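Local coordinates for protein acyl-CoA thioesterase YbgC (Helicobacter pylori, PDB 2PZH) that hydrolyses the thioester bond of C12 to C18 acyl-CoAs and benzoyl-CoA, with low activity on butyryl- and octanoyl-CoA, and may take part in phospholipid metabolism, at residues D11-S14 and E15-Y19; Y26-R29 and A30-F34. All coordinates share one frame; numbering follows the deposited sequence.

Interaction 1: residues D11-S14 and E15-Y19; sequences DTDS and EGVVY
Asp13 turns its carboxylate back over the loop that follows it, and OD1 takes a weak hydrogen bond from Glu15 N at 3.0 Å and a longer, weak one from Val17 N at 3.5 Å. Its CG lies between the backbone N and the carbonyl carbon (chi1 63°), which folds the acid across the turn. Val17 CG2 rests against OD1, while the other oxygen, OD2, lies at the edge of the Tyr19 ring, near its plane and 4.1 Å from CD1. A water donates to OD2. The extended Glu15 chain leads away from the turn, and its OE2 bonds Tyr119 OH of the third subunit. In the backbone, Gly16 N closes a type I beta turn from Asp13 to Gly16 by bonding Asp13 O at 2.8 Å from above the carbonyl plane. Asp13 N reaches Val17 O at 2.8 Å, and Tyr19 N reaches Asp11 O at 2.9 Å, so that Thr12 and Val18 form a single beta bridge. Val18 sets CG1 beside Asp11 O at 3.7 Å. Thr12 OG1 bonds Tyr9 O and, weakly, Ser14 N of the second subunit, where the equivalent loop of that subunit packs against Thr12 and Asp13. Backbone and side-chain bonds together hold Asp13, the predicted active-site acid, in the loop ahead of the central helix, consistent with the catalytic aspartate of 4-hydroxybenzoyl-CoA thioesterase-type hot-dog enzymes.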
loop_
_atom_site.group_PDB
_atom_site.type_symbol
_atom_site.label_atom_id
_atom_site.label_comp_id
_atom_site.label_asym_id
_atom_site.label_seq_id
_atom_site.Cartn_x
_atom_site.Cartn_y
_atom_site.Cartn_z
ATOM N N ASP A 11 7.856 -1.606 0.946
ATOM C CA ASP A 11 7.489 -2.587 1.951
ATOM C C ASP A 11 7.962 -2.206 3.337
ATOM O O ASP A 11 7.539 -2.799 4.323
ATOM C CB ASP A 11 8.152 -3.918 1.617
ATOM C CG ASP A 11 7.599 -4.549 0.340
ATOM O OD1 ASP A 11 6.381 -4.434 0.072
ATOM O OD2 ASP A 11 8.391 -5.182 -0.380
ATOM N N THR A 12 8.890 -1.265 3.411
ATOM C CA THR A 12 9.540 -0.950 4.675
ATOM C C THR A 12 8.814 0.191 5.383
ATOM O O THR A 12 8.038 0.916 4.769
ATOM C CB THR A 12 11.032 -0.556 4.462
ATOM O OG1 THR A 12 11.116 0.670 3.714
ATOM C CG2 THR A 12 11.782 -1.658 3.694
ATOM N N ASP A 13 9.082 0.347 6.671
ATOM C CA ASP A 13 8.636 1.546 7.404
ATOM C C ASP A 13 9.792 2.305 8.034
ATOM O O ASP A 13 10.945 1.968 7.836
ATOM C CB ASP A 13 7.595 1.210 8.469
ATOM C CG ASP A 13 8.130 0.288 9.558
ATOM O OD1 ASP A 13 9.366 0.163 9.770
ATOM O OD2 ASP A 13 7.273 -0.358 10.194
ATOM N N SER A 14 9.472 3.367 8.778
ATOM C CA SER A 14 10.499 4.260 9.311
ATOM C C SER A 14 11.430 3.558 10.296
ATOM O O SER A 14 12.543 4.014 10.547
ATOM C CB SER A 14 9.825 5.446 10.004
ATOM O OG SER A 14 9.037 4.966 11.078
ATOM N N GLU A 15 10.972 2.446 10.865
ATOM C CA GLU A 15 11.827 1.655 11.763
ATOM C C GLU A 15 12.881 0.859 10.983
ATOM O O GLU A 15 13.801 0.290 11.569
ATOM C CB GLU A 15 10.992 0.731 12.670
ATOM C CG GLU A 15 11.835 -0.255 13.514
ATOM C CD GLU A 15 11.024 -1.381 14.169
ATOM O OE1 GLU A 15 9.769 -1.316 14.180
ATOM O OE2 GLU A 15 11.658 -2.346 14.660
ATOM N N GLY A 16 12.744 0.810 9.662
ATOM C CA GLY A 16 13.674 0.074 8.813
ATOM C C GLY A 16 13.324 -1.393 8.578
ATOM O O GLY A 16 14.141 -2.156 8.067
ATOM N N VAL A 17 12.130 -1.801 8.974
ATOM C CA VAL A 17 11.709 -3.189 8.763
ATOM C C VAL A 17 10.429 -3.208 7.954
ATOM O O VAL A 17 9.824 -2.181 7.729
ATOM C CB VAL A 17 11.477 -3.930 10.085
ATOM C CG1 VAL A 17 12.815 -4.019 10.881
ATOM C CG2 VAL A 17 10.363 -3.251 10.906
ATOM N N VAL A 18 10.013 -4.392 7.533
ATOM C CA VAL A 18 8.787 -4.528 6.780
ATOM C C VAL A 18 7.596 -4.132 7.665
ATOM O O VAL A 18 7.464 -4.577 8.821
ATOM C CB VAL A 18 8.634 -5.972 6.258
ATOM C CG1 VAL A 18 7.205 -6.241 5.754
ATOM C CG2 VAL A 18 9.691 -6.273 5.182
ATOM N N TYR A 19 6.746 -3.276 7.119
ATOM C CA TYR A 19 5.516 -2.859 7.807
ATOM C C TYR A 19 4.630 -4.090 8.024
ATOM O O TYR A 19 4.439 -4.888 7.118
ATOM C CB TYR A 19 4.807 -1.777 6.998
ATOM C CG TYR A 19 3.488 -1.323 7.613
ATOM C CD1 TYR A 19 3.467 -0.398 8.674
ATOM C CD2 TYR A 19 2.281 -1.790 7.131
ATOM C CE1 TYR A 19 2.256 0.018 9.220
ATOM C CE2 TYR A 19 1.090 -1.388 7.668
ATOM C CZ TYR A 19 1.079 -0.485 8.708
ATOM O OH TYR A 19 -0.135 -0.104 9.220
HETATM O O HOH W 1 7.902 -1.367 12.664
#

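Interaction 2: residues Y26-R29 and A30-F34; sequences YCER and ARSEF
Glu28 and Ser32 join one turn apart on the central helix of the hot-dog fold: Ser32 OG donates to Glu28 OE1 at 2.6 Å, meeting the syn side 15° out of the carboxylate plane. Glu28 CG is anti to the backbone N (chi1 -160°) and the chain then bends at chi2, bringing the carboxylate along the helix to the serine. A water donates to both Glu28 OE2 and Ser32 OG, closing a second link between the two side chains. Arg31 folds back along the same helix, its guanidinium face against Glu28 CA, 3.5 Å above the plane and offset toward the rim. The carboxylate and guanidinium planes stand 80° apart and their charged atoms do not touch; another water joins OE1 to Arg31 NE instead. The helix backbone keeps its i to i+4 bonds, including Ser32 N to Glu28 O at 3.0 Å. Further out, Gln86 on strand 81-92 fixes this face of the helix, accepting from Arg31 NH1 through OE1 and donating to Cys27 O through NE2. Ala30 packs on strands 3-6 and 67-77, and Tyr9 of the fourth subunit lies against Glu28 and Ser32. Arg29 and Glu33 make salt bridges to Glu10 and Arg6 of that subunit. The extended Arg29 chain also brings its guanidinium to the edge of the Tyr26 ring, CZ in the ring plane, with Tyr26 CD1 3.7 Å above the guanidinium plane and offset toward its rim.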
loop_
_atom_site.group_PDB
_atom_site.type_symbol
_atom_site.label_atom_id
_atom_site.label_comp_id
_atom_site.label_asym_id
_atom_site.label_seq_id
_atom_site.Cartn_x
_atom_site.Cartn_y
_atom_site.Cartn_z
ATOM N N TYR A 26 2.349 -10.552 1.094
ATOM C CA TYR A 26 3.210 -11.648 0.621
ATOM C C TYR A 26 2.498 -13.015 0.647
ATOM O O TYR A 26 2.595 -13.810 -0.326
ATOM C CB TYR A 26 4.476 -11.737 1.446
ATOM C CG TYR A 26 5.345 -10.502 1.453
ATOM C CD1 TYR A 26 5.417 -9.643 0.356
ATOM C CD2 TYR A 26 6.126 -10.223 2.546
ATOM C CE1 TYR A 26 6.261 -8.519 0.372
ATOM C CE2 TYR A 26 6.965 -9.115 2.580
ATOM C CZ TYR A 26 7.033 -8.270 1.501
ATOM O OH TYR A 26 7.871 -7.185 1.573
ATOM N N CYS A 27 1.783 -13.291 1.733
ATOM C CA CYS A 27 1.063 -14.557 1.846
ATOM C C CYS A 27 -0.005 -14.652 0.760
ATOM O O CYS A 27 -0.177 -15.696 0.139
ATOM C CB CYS A 27 0.483 -14.751 3.245
ATOM S SG CYS A 27 1.788 -15.070 4.437
ATOM N N GLU A 28 -0.701 -13.543 0.526
ATOM C CA GLU A 28 -1.742 -13.489 -0.487
ATOM C C GLU A 28 -1.148 -13.791 -1.846
ATOM O O GLU A 28 -1.707 -14.585 -2.599
ATOM C CB GLU A 28 -2.411 -12.119 -0.510
ATOM C CG GLU A 28 -3.781 -12.111 -1.168
ATOM C CD GLU A 28 -3.757 -12.443 -2.638
ATOM O OE1 GLU A 28 -4.512 -13.361 -3.023
ATOM O OE2 GLU A 28 -3.020 -11.777 -3.410
ATOM N N ARG A 29 -0.035 -13.143 -2.183
ATOM C CA ARG A 29 0.608 -13.402 -3.485
ATOM C C ARG A 29 0.855 -14.911 -3.654
ATOM O O ARG A 29 0.543 -15.487 -4.715
ATOM C CB ARG A 29 1.933 -12.646 -3.596
ATOM C CG ARG A 29 1.759 -11.146 -3.464
ATOM C CD ARG A 29 3.102 -10.470 -3.633
ATOM N NE ARG A 29 3.054 -9.091 -3.160
ATOM C CZ ARG A 29 4.134 -8.347 -2.988
ATOM N NH1 ARG A 29 5.330 -8.859 -3.263
ATOM N NH2 ARG A 29 4.027 -7.100 -2.541
ATOM N N ALA A 30 1.407 -15.531 -2.615
ATOM C CA ALA A 30 1.705 -16.987 -2.645
ATOM C C ALA A 30 0.488 -17.845 -3.002
ATOM O O ALA A 30 0.572 -18.788 -3.821
ATOM C CB ALA A 30 2.287 -17.445 -1.299
ATOM N N ARG A 31 -0.628 -17.537 -2.353
ATOM C CA ARG A 31 -1.873 -18.237 -2.574
ATOM C C ARG A 31 -2.360 -18.042 -4.003
ATOM O O ARG A 31 -2.674 -19.024 -4.693
ATOM C CB ARG A 31 -2.946 -17.772 -1.595
ATOM C CG ARG A 31 -2.556 -17.921 -0.144
ATOM C CD ARG A 31 -3.772 -17.751 0.746
ATOM N NE ARG A 31 -4.322 -16.401 0.771
ATOM C CZ ARG A 31 -3.908 -15.450 1.611
ATOM N NH1 ARG A 31 -2.924 -15.698 2.455
ATOM N NH2 ARG A 31 -4.475 -14.257 1.606
ATOM N N SER A 32 -2.401 -16.787 -4.455
ATOM C CA SER A 32 -2.888 -16.477 -5.803
ATOM C C SER A 32 -1.985 -17.080 -6.890
ATOM O O SER A 32 -2.465 -17.586 -7.903
ATOM C CB SER A 32 -3.052 -14.973 -6.011
ATOM O OG SER A 32 -4.195 -14.486 -5.309
ATOM N N GLU A 33 -0.681 -17.053 -6.672
ATOM C CA GLU A 33 0.225 -17.596 -7.674
ATOM C C GLU A 33 -0.021 -19.099 -7.916
ATOM O O GLU A 33 0.176 -19.577 -9.022
ATOM C CB GLU A 33 1.678 -17.308 -7.319
ATOM C CG GLU A 33 2.668 -17.583 -8.461
ATOM C CD GLU A 33 2.526 -16.632 -9.652
ATOM O OE1 GLU A 33 1.908 -15.549 -9.524
ATOM O OE2 GLU A 33 3.055 -16.964 -10.733
ATOM N N PHE A 34 -0.462 -19.837 -6.904
ATOM C CA PHE A 34 -0.776 -21.264 -7.128
ATOM C C PHE A 34 -1.850 -21.419 -8.213
ATOM O O PHE A 34 -1.816 -22.374 -9.018
ATOM C CB PHE A 34 -1.247 -21.951 -5.842
ATOM C CG PHE A 34 -0.130 -22.321 -4.903
ATOM C CD1 PHE A 34 0.801 -23.295 -5.250
ATOM C CD2 PHE A 34 -0.020 -21.707 -3.666
ATOM C CE1 PHE A 34 1.826 -23.637 -4.378
ATOM C CE2 PHE A 34 1.000 -22.040 -2.795
ATOM C CZ PHE A 34 1.920 -23.014 -3.143
HETATM O O HOH W 2 -3.497 -11.734 -5.948
HETATM O O HOH W 3 -5.589 -15.288 -1.745
#

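From the N terminus, the chain leaves strand 3-6 and enters the loop of interaction 1, which closes on itself before helix 22-36 begins; interaction 2 follows wholly inside that helix. The two are in series, neither enclosing nor crossing the other. Their centres are 21 Å apart, yet Asp11 OD2, which also bonds Tyr8 N, lies 2.8 Å from Tyr26 OH, and Val18 packs beside that hydroxyl. Val18 is also hydrogen-bonded through its backbone to Ala62, while 26-34 lie against the curved sheet. Tyr19 packs on Glu28 of the third subunit, and Glu28 on Tyr19 of that subunit, so both regions meet the same neighbour in the tetramer.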